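Local atomic coordinates of Thiol:disulfide interchange protein DsbL (Escherichia coli, PDB entry 3C7M), a protein that introduces disulfide bonds into other periplasmic proteins and, with its partner DsbI, forms an essential disulfide in the arylsulfate sulfotransferase AssT. Residues A[92-103]-A[120-130]. Residues are numbered along the deposited sequence; the frame is centred on the assembly and turned at random. Where two conformers were deposited one is given.
Sequences QFKKAKFAYYAA and FIKTGLDAAGM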
loop_
_atom_site.group_PDB
_atom_site.type_symbol
_atom_site.label_atom_id
_atom_site.label_comp_id
_atom_site.label_asym_id
_atom_site.label_seq_id
_atom_site.Cartn_x
_atom_site.Cartn_y
_atom_site.Cartn_z
ATOM N N GLN A 92 -9.978 -0.876 -9.080
ATOM C CA GLN A 92 -9.404 0.329 -9.672
ATOM C C GLN A 92 -8.069 0.691 -9.018
ATOM O O GLN A 92 -7.138 1.127 -9.699
ATOM C CB GLN A 92 -10.400 1.483 -9.609
ATOM C CG GLN A 92 -11.584 1.280 -10.556
ATOM C CD GLN A 92 -12.573 2.423 -10.504
ATOM O OE1 GLN A 92 -13.375 2.524 -9.574
ATOM N NE2 GLN A 92 -12.531 3.289 -11.512
ATOM N N PHE A 93 -7.969 0.489 -7.707
ATOM C CA PHE A 93 -6.702 0.716 -7.011
ATOM C C PHE A 93 -5.605 -0.151 -7.618
ATOM O O PHE A 93 -4.520 0.344 -7.930
ATOM C CB PHE A 93 -6.831 0.441 -5.508
ATOM C CG PHE A 93 -5.509 0.251 -4.812
ATOM C CD1 PHE A 93 -4.674 1.339 -4.571
ATOM C CD2 PHE A 93 -5.096 -1.014 -4.405
ATOM C CE1 PHE A 93 -3.459 1.177 -3.931
ATOM C CE2 PHE A 93 -3.879 -1.190 -3.757
ATOM C CZ PHE A 93 -3.053 -0.092 -3.521
ATOM N N LYS A 94 -5.892 -1.443 -7.790
ATOM C CA LYS A 94 -4.921 -2.372 -8.350
ATOM C C LYS A 94 -4.427 -1.908 -9.723
ATOM O O LYS A 94 -3.224 -1.927 -10.003
ATOM C CB LYS A 94 -5.527 -3.768 -8.445
ATOM C CG LYS A 94 -4.563 -4.798 -8.963
ATOM C CD LYS A 94 -5.133 -6.202 -8.850
ATOM C CE LYS A 94 -4.324 -7.154 -9.710
ATOM N NZ LYS A 94 -4.661 -8.568 -9.370
ATOM N N LYS A 95 -5.354 -1.452 -10.555
ATOM C CA LYS A 95 -5.007 -0.997 -11.893
ATOM C C LYS A 95 -4.087 0.215 -11.844
ATOM O O LYS A 95 -3.077 0.263 -12.553
ATOM C CB LYS A 95 -6.270 -0.680 -12.688
ATOM C CG LYS A 95 -7.085 -1.917 -13.040
ATOM C CD LYS A 95 -8.353 -1.559 -13.791
ATOM C CE LYS A 95 -9.180 -2.801 -14.105
ATOM N NZ LYS A 95 -10.462 -2.421 -14.779
ATOM N N ALA A 96 -4.432 1.193 -11.006
ATOM C CA ALA A 96 -3.590 2.376 -10.872
ATOM C C ALA A 96 -2.217 2.033 -10.302
ATOM O O ALA A 96 -1.195 2.528 -10.792
ATOM C CB ALA A 96 -4.269 3.437 -10.015
ATOM N N LYS A 97 -2.192 1.181 -9.274
ATOM C CA LYS A 97 -0.940 0.819 -8.614
ATOM C C LYS A 97 0.036 0.184 -9.596
ATOM O O LYS A 97 1.196 0.577 -9.671
ATOM C CB LYS A 97 -1.202 -0.114 -7.433
ATOM C CG LYS A 97 0.067 -0.554 -6.703
ATOM C CD LYS A 97 -0.222 -1.482 -5.511
ATOM C CE LYS A 97 -1.096 -2.662 -5.892
ATOM N NZ LYS A 97 -1.016 -3.785 -4.890
ATOM N N PHE A 98 -0.445 -0.772 -10.381
ATOM C CA PHE A 98 0.455 -1.411 -11.329
ATOM C C PHE A 98 0.826 -0.527 -12.507
ATOM O O PHE A 98 1.931 -0.666 -13.053
ATOM C CB PHE A 98 -0.044 -2.791 -11.736
ATOM C CG PHE A 98 0.227 -3.828 -10.693
ATOM C CD1 PHE A 98 1.519 -4.316 -10.505
ATOM C CD2 PHE A 98 -0.789 -4.275 -9.863
ATOM C CE1 PHE A 98 1.784 -5.251 -9.518
ATOM C CE2 PHE A 98 -0.532 -5.223 -8.883
ATOM C CZ PHE A 98 0.754 -5.715 -8.719
ATOM N N ALA A 99 -0.061 0.399 -12.867
ATOM C CA ALA A 99 0.258 1.374 -13.908
ATOM C C ALA A 99 1.418 2.262 -13.463
ATOM O O ALA A 99 2.325 2.545 -14.254
ATOM C CB ALA A 99 -0.956 2.212 -14.255
ATOM N N TYR A 100 1.393 2.702 -12.203
ATOM C CA TYR A 100 2.491 3.516 -11.682
ATOM C C TYR A 100 3.781 2.730 -11.560
ATOM O O TYR A 100 4.841 3.239 -11.896
ATOM C CB TYR A 100 2.136 4.163 -10.336
ATOM C CG TYR A 100 1.180 5.321 -10.481
ATOM C CD1 TYR A 100 1.453 6.373 -11.354
ATOM C CD2 TYR A 100 0.006 5.369 -9.739
ATOM C CE1 TYR A 100 0.567 7.447 -11.490
ATOM C CE2 TYR A 100 -0.879 6.427 -9.864
ATOM C CZ TYR A 100 -0.593 7.469 -10.740
ATOM O OH TYR A 100 -1.486 8.517 -10.858
ATOM N N TYR A 101 3.700 1.496 -11.073
ATOM C CA TYR A 101 4.899 0.682 -10.983
ATOM C C TYR A 101 5.514 0.482 -12.374
ATOM O O TYR A 101 6.724 0.642 -12.541
ATOM C CB TYR A 101 4.573 -0.684 -10.387
ATOM C CG TYR A 101 4.430 -0.785 -8.881
ATOM C CD1 TYR A 101 5.213 -0.018 -8.003
ATOM C CD2 TYR A 101 3.548 -1.713 -8.338
ATOM C CE1 TYR A 101 5.084 -0.166 -6.611
ATOM C CE2 TYR A 101 3.413 -1.867 -6.973
ATOM C CZ TYR A 101 4.183 -1.097 -6.113
ATOM O OH TYR A 101 4.049 -1.267 -4.749
ATOM N N ALA A 102 4.682 0.145 -13.361
ATOM C CA ALA A 102 5.182 -0.074 -14.726
ATOM C C ALA A 102 5.783 1.203 -15.304
ATOM O O ALA A 102 6.873 1.179 -15.881
ATOM C CB ALA A 102 4.090 -0.621 -15.634
ATOM N N ALA A 103 5.082 2.322 -15.140
ATOM C CA ALA A 103 5.567 3.594 -15.675
ATOM C C ALA A 103 6.902 3.984 -15.047
ATOM O O ALA A 103 7.862 4.267 -15.755
ATOM C CB ALA A 103 4.522 4.702 -15.483
ATOM N N PHE A 120 1.068 12.972 -14.116
ATOM C CA PHE A 120 1.201 11.859 -13.180
ATOM C C PHE A 120 -0.172 11.310 -12.797
ATOM O O PHE A 120 -0.417 10.103 -12.849
ATOM C CB PHE A 120 1.970 12.257 -11.917
ATOM C CG PHE A 120 2.101 11.136 -10.930
ATOM C CD1 PHE A 120 3.162 10.236 -11.024
ATOM C CD2 PHE A 120 1.154 10.956 -9.920
ATOM C CE1 PHE A 120 3.299 9.177 -10.136
ATOM C CE2 PHE A 120 1.279 9.890 -9.017
ATOM C CZ PHE A 120 2.356 9.006 -9.119
ATOM N N ILE A 121 -1.073 12.204 -12.420
ATOM C CA ILE A 121 -2.417 11.789 -12.025
ATOM C C ILE A 121 -3.113 11.044 -13.180
ATOM O O ILE A 121 -3.753 10.006 -12.959
ATOM C CB ILE A 121 -3.228 12.995 -11.517
ATOM C CG1 ILE A 121 -2.714 13.421 -10.135
ATOM C CG2 ILE A 121 -4.716 12.666 -11.449
ATOM C CD1 ILE A 121 -3.116 14.838 -9.737
ATOM N N LYS A 122 -2.956 11.560 -14.402
ATOM C CA LYS A 122 -3.591 10.967 -15.585
ATOM C C LYS A 122 -3.180 9.507 -15.761
ATOM O O LYS A 122 -4.013 8.654 -16.077
ATOM C CB LYS A 122 -3.241 11.764 -16.850
ATOM C CG LYS A 122 -3.945 11.270 -18.104
ATOM C CD LYS A 122 -3.769 12.235 -19.271
ATOM C CE LYS A 122 -4.665 11.849 -20.450
ATOM N NZ LYS A 122 -4.192 10.604 -21.115
ATOM N N THR A 123 -1.899 9.216 -15.546
ATOM C CA THR A 123 -1.392 7.861 -15.726
ATOM C C THR A 123 -2.195 6.882 -14.873
ATOM O O THR A 123 -2.677 5.856 -15.366
ATOM C CB THR A 123 0.097 7.767 -15.396
ATOM O OG1 THR A 123 0.836 8.480 -16.396
ATOM C CG2 THR A 123 0.548 6.308 -15.381
ATOM N N GLY A 124 -2.393 7.241 -13.609
ATOM C CA GLY A 124 -3.131 6.383 -12.693
ATOM C C GLY A 124 -4.610 6.319 -12.975
ATOM O O GLY A 124 -5.194 5.231 -12.975
ATOM N N LEU A 125 -5.215 7.484 -13.212
ATOM C CA LEU A 125 -6.660 7.554 -13.439
ATOM C C LEU A 125 -7.069 6.866 -14.736
ATOM O O LEU A 125 -8.066 6.133 -14.766
ATOM C CB LEU A 125 -7.170 8.997 -13.406
ATOM C CG LEU A 125 -7.013 9.768 -12.096
ATOM C CD1 LEU A 125 -7.687 11.115 -12.253
ATOM C CD2 LEU A 125 -7.591 8.986 -10.906
ATOM N N ASP A 126 -6.309 7.090 -15.807
ATOM C CA ASP A 126 -6.608 6.420 -17.079
ATOM C C ASP A 126 -6.595 4.904 -16.922
ATOM O O ASP A 126 -7.475 4.214 -17.432
ATOM C CB ASP A 126 -5.615 6.830 -18.167
ATOM C CG ASP A 126 -5.920 8.201 -18.762
ATOM O OD1 ASP A 126 -6.915 8.850 -18.368
ATOM O OD2 ASP A 126 -5.144 8.627 -19.640
ATOM N N ALA A 127 -5.600 4.391 -16.202
ATOM C CA ALA A 127 -5.479 2.952 -15.998
ATOM C C ALA A 127 -6.659 2.427 -15.180
ATOM O O ALA A 127 -7.155 1.317 -15.408
ATOM C CB ALA A 127 -4.165 2.628 -15.308
ATOM N N ALA A 128 -7.109 3.235 -14.229
ATOM C CA ALA A 128 -8.218 2.851 -13.367
ATOM C C ALA A 128 -9.587 3.042 -14.031
ATOM O O ALA A 128 -10.594 2.522 -13.543
ATOM C CB ALA A 128 -8.147 3.611 -12.063
ATOM N N GLY A 129 -9.621 3.786 -15.136
ATOM C CA GLY A 129 -10.884 4.116 -15.804
ATOM C C GLY A 129 -11.696 5.180 -15.081
ATOM O O GLY A 129 -12.932 5.213 -15.192
ATOM N N MET A 130 -11.013 6.058 -14.348
ATOM C CA MET A 130 -11.671 7.143 -13.630
ATOM C C MET A 130 -11.368 8.470 -14.303
ATOM O O MET A 130 -10.227 8.721 -14.716
ATOM C CB MET A 130 -11.242 7.178 -12.151
ATOM C CG MET A 130 -11.859 8.340 -11.363
ATOM S SD MET A 130 -11.452 8.345 -9.605
ATOM C CE MET A 130 -12.705 7.258 -8.946
HETATM O O HOH W 1 -11.848 0.035 -14.461
#
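Tyr100 and Phe120 form an offset stack, with ring centroids 4.2 Å apart and planes 10° from parallel. The long directions of the two side chains cross at about a right angle. CE1 of Tyr100 sits over the centre of the Phe120 ring, while Phe120 CZ lies over a face of Tyr100 near its rim. The tyrosine hydroxyl bonds the carbonyl of the residue it stacks on: Tyr100 OH donates to Phe120 O at 2.8 Å. The donor stands above the carbonyl plane, and Phe120 O lies at the edge of the Tyr100 ring, in its plane. Gly124 CA is 3.4 Å from Tyr100 CZ.

Small residues let the axes of segments 92-103 and 120-128 approach to 7.6 Å, with 136° between their N-to-C directions. Ala99 CB meets Ala127 CB at 3.4 Å, a tight pair, and Ala96 CB lies against Gly124 O. At the other end Gln92 NE2 donates to Ala128 O at 2.9 Å, nearly straight at 167°. A water links Lys95 NZ to the same oxygen. Gln92 OE1 accepts from Lys78. Gly129 closes helix 117-128 with a Schellman motif.

Tyr64 also stacks on Phe120. Both helices lie between strands 52-57 and 165-168, in the helical domain inserted into the thioredoxin fold, as in DsbA. Polar side chains of helix 92-106 thus bond backbone carbonyls at both ends of a close, mainly apolar helix interface.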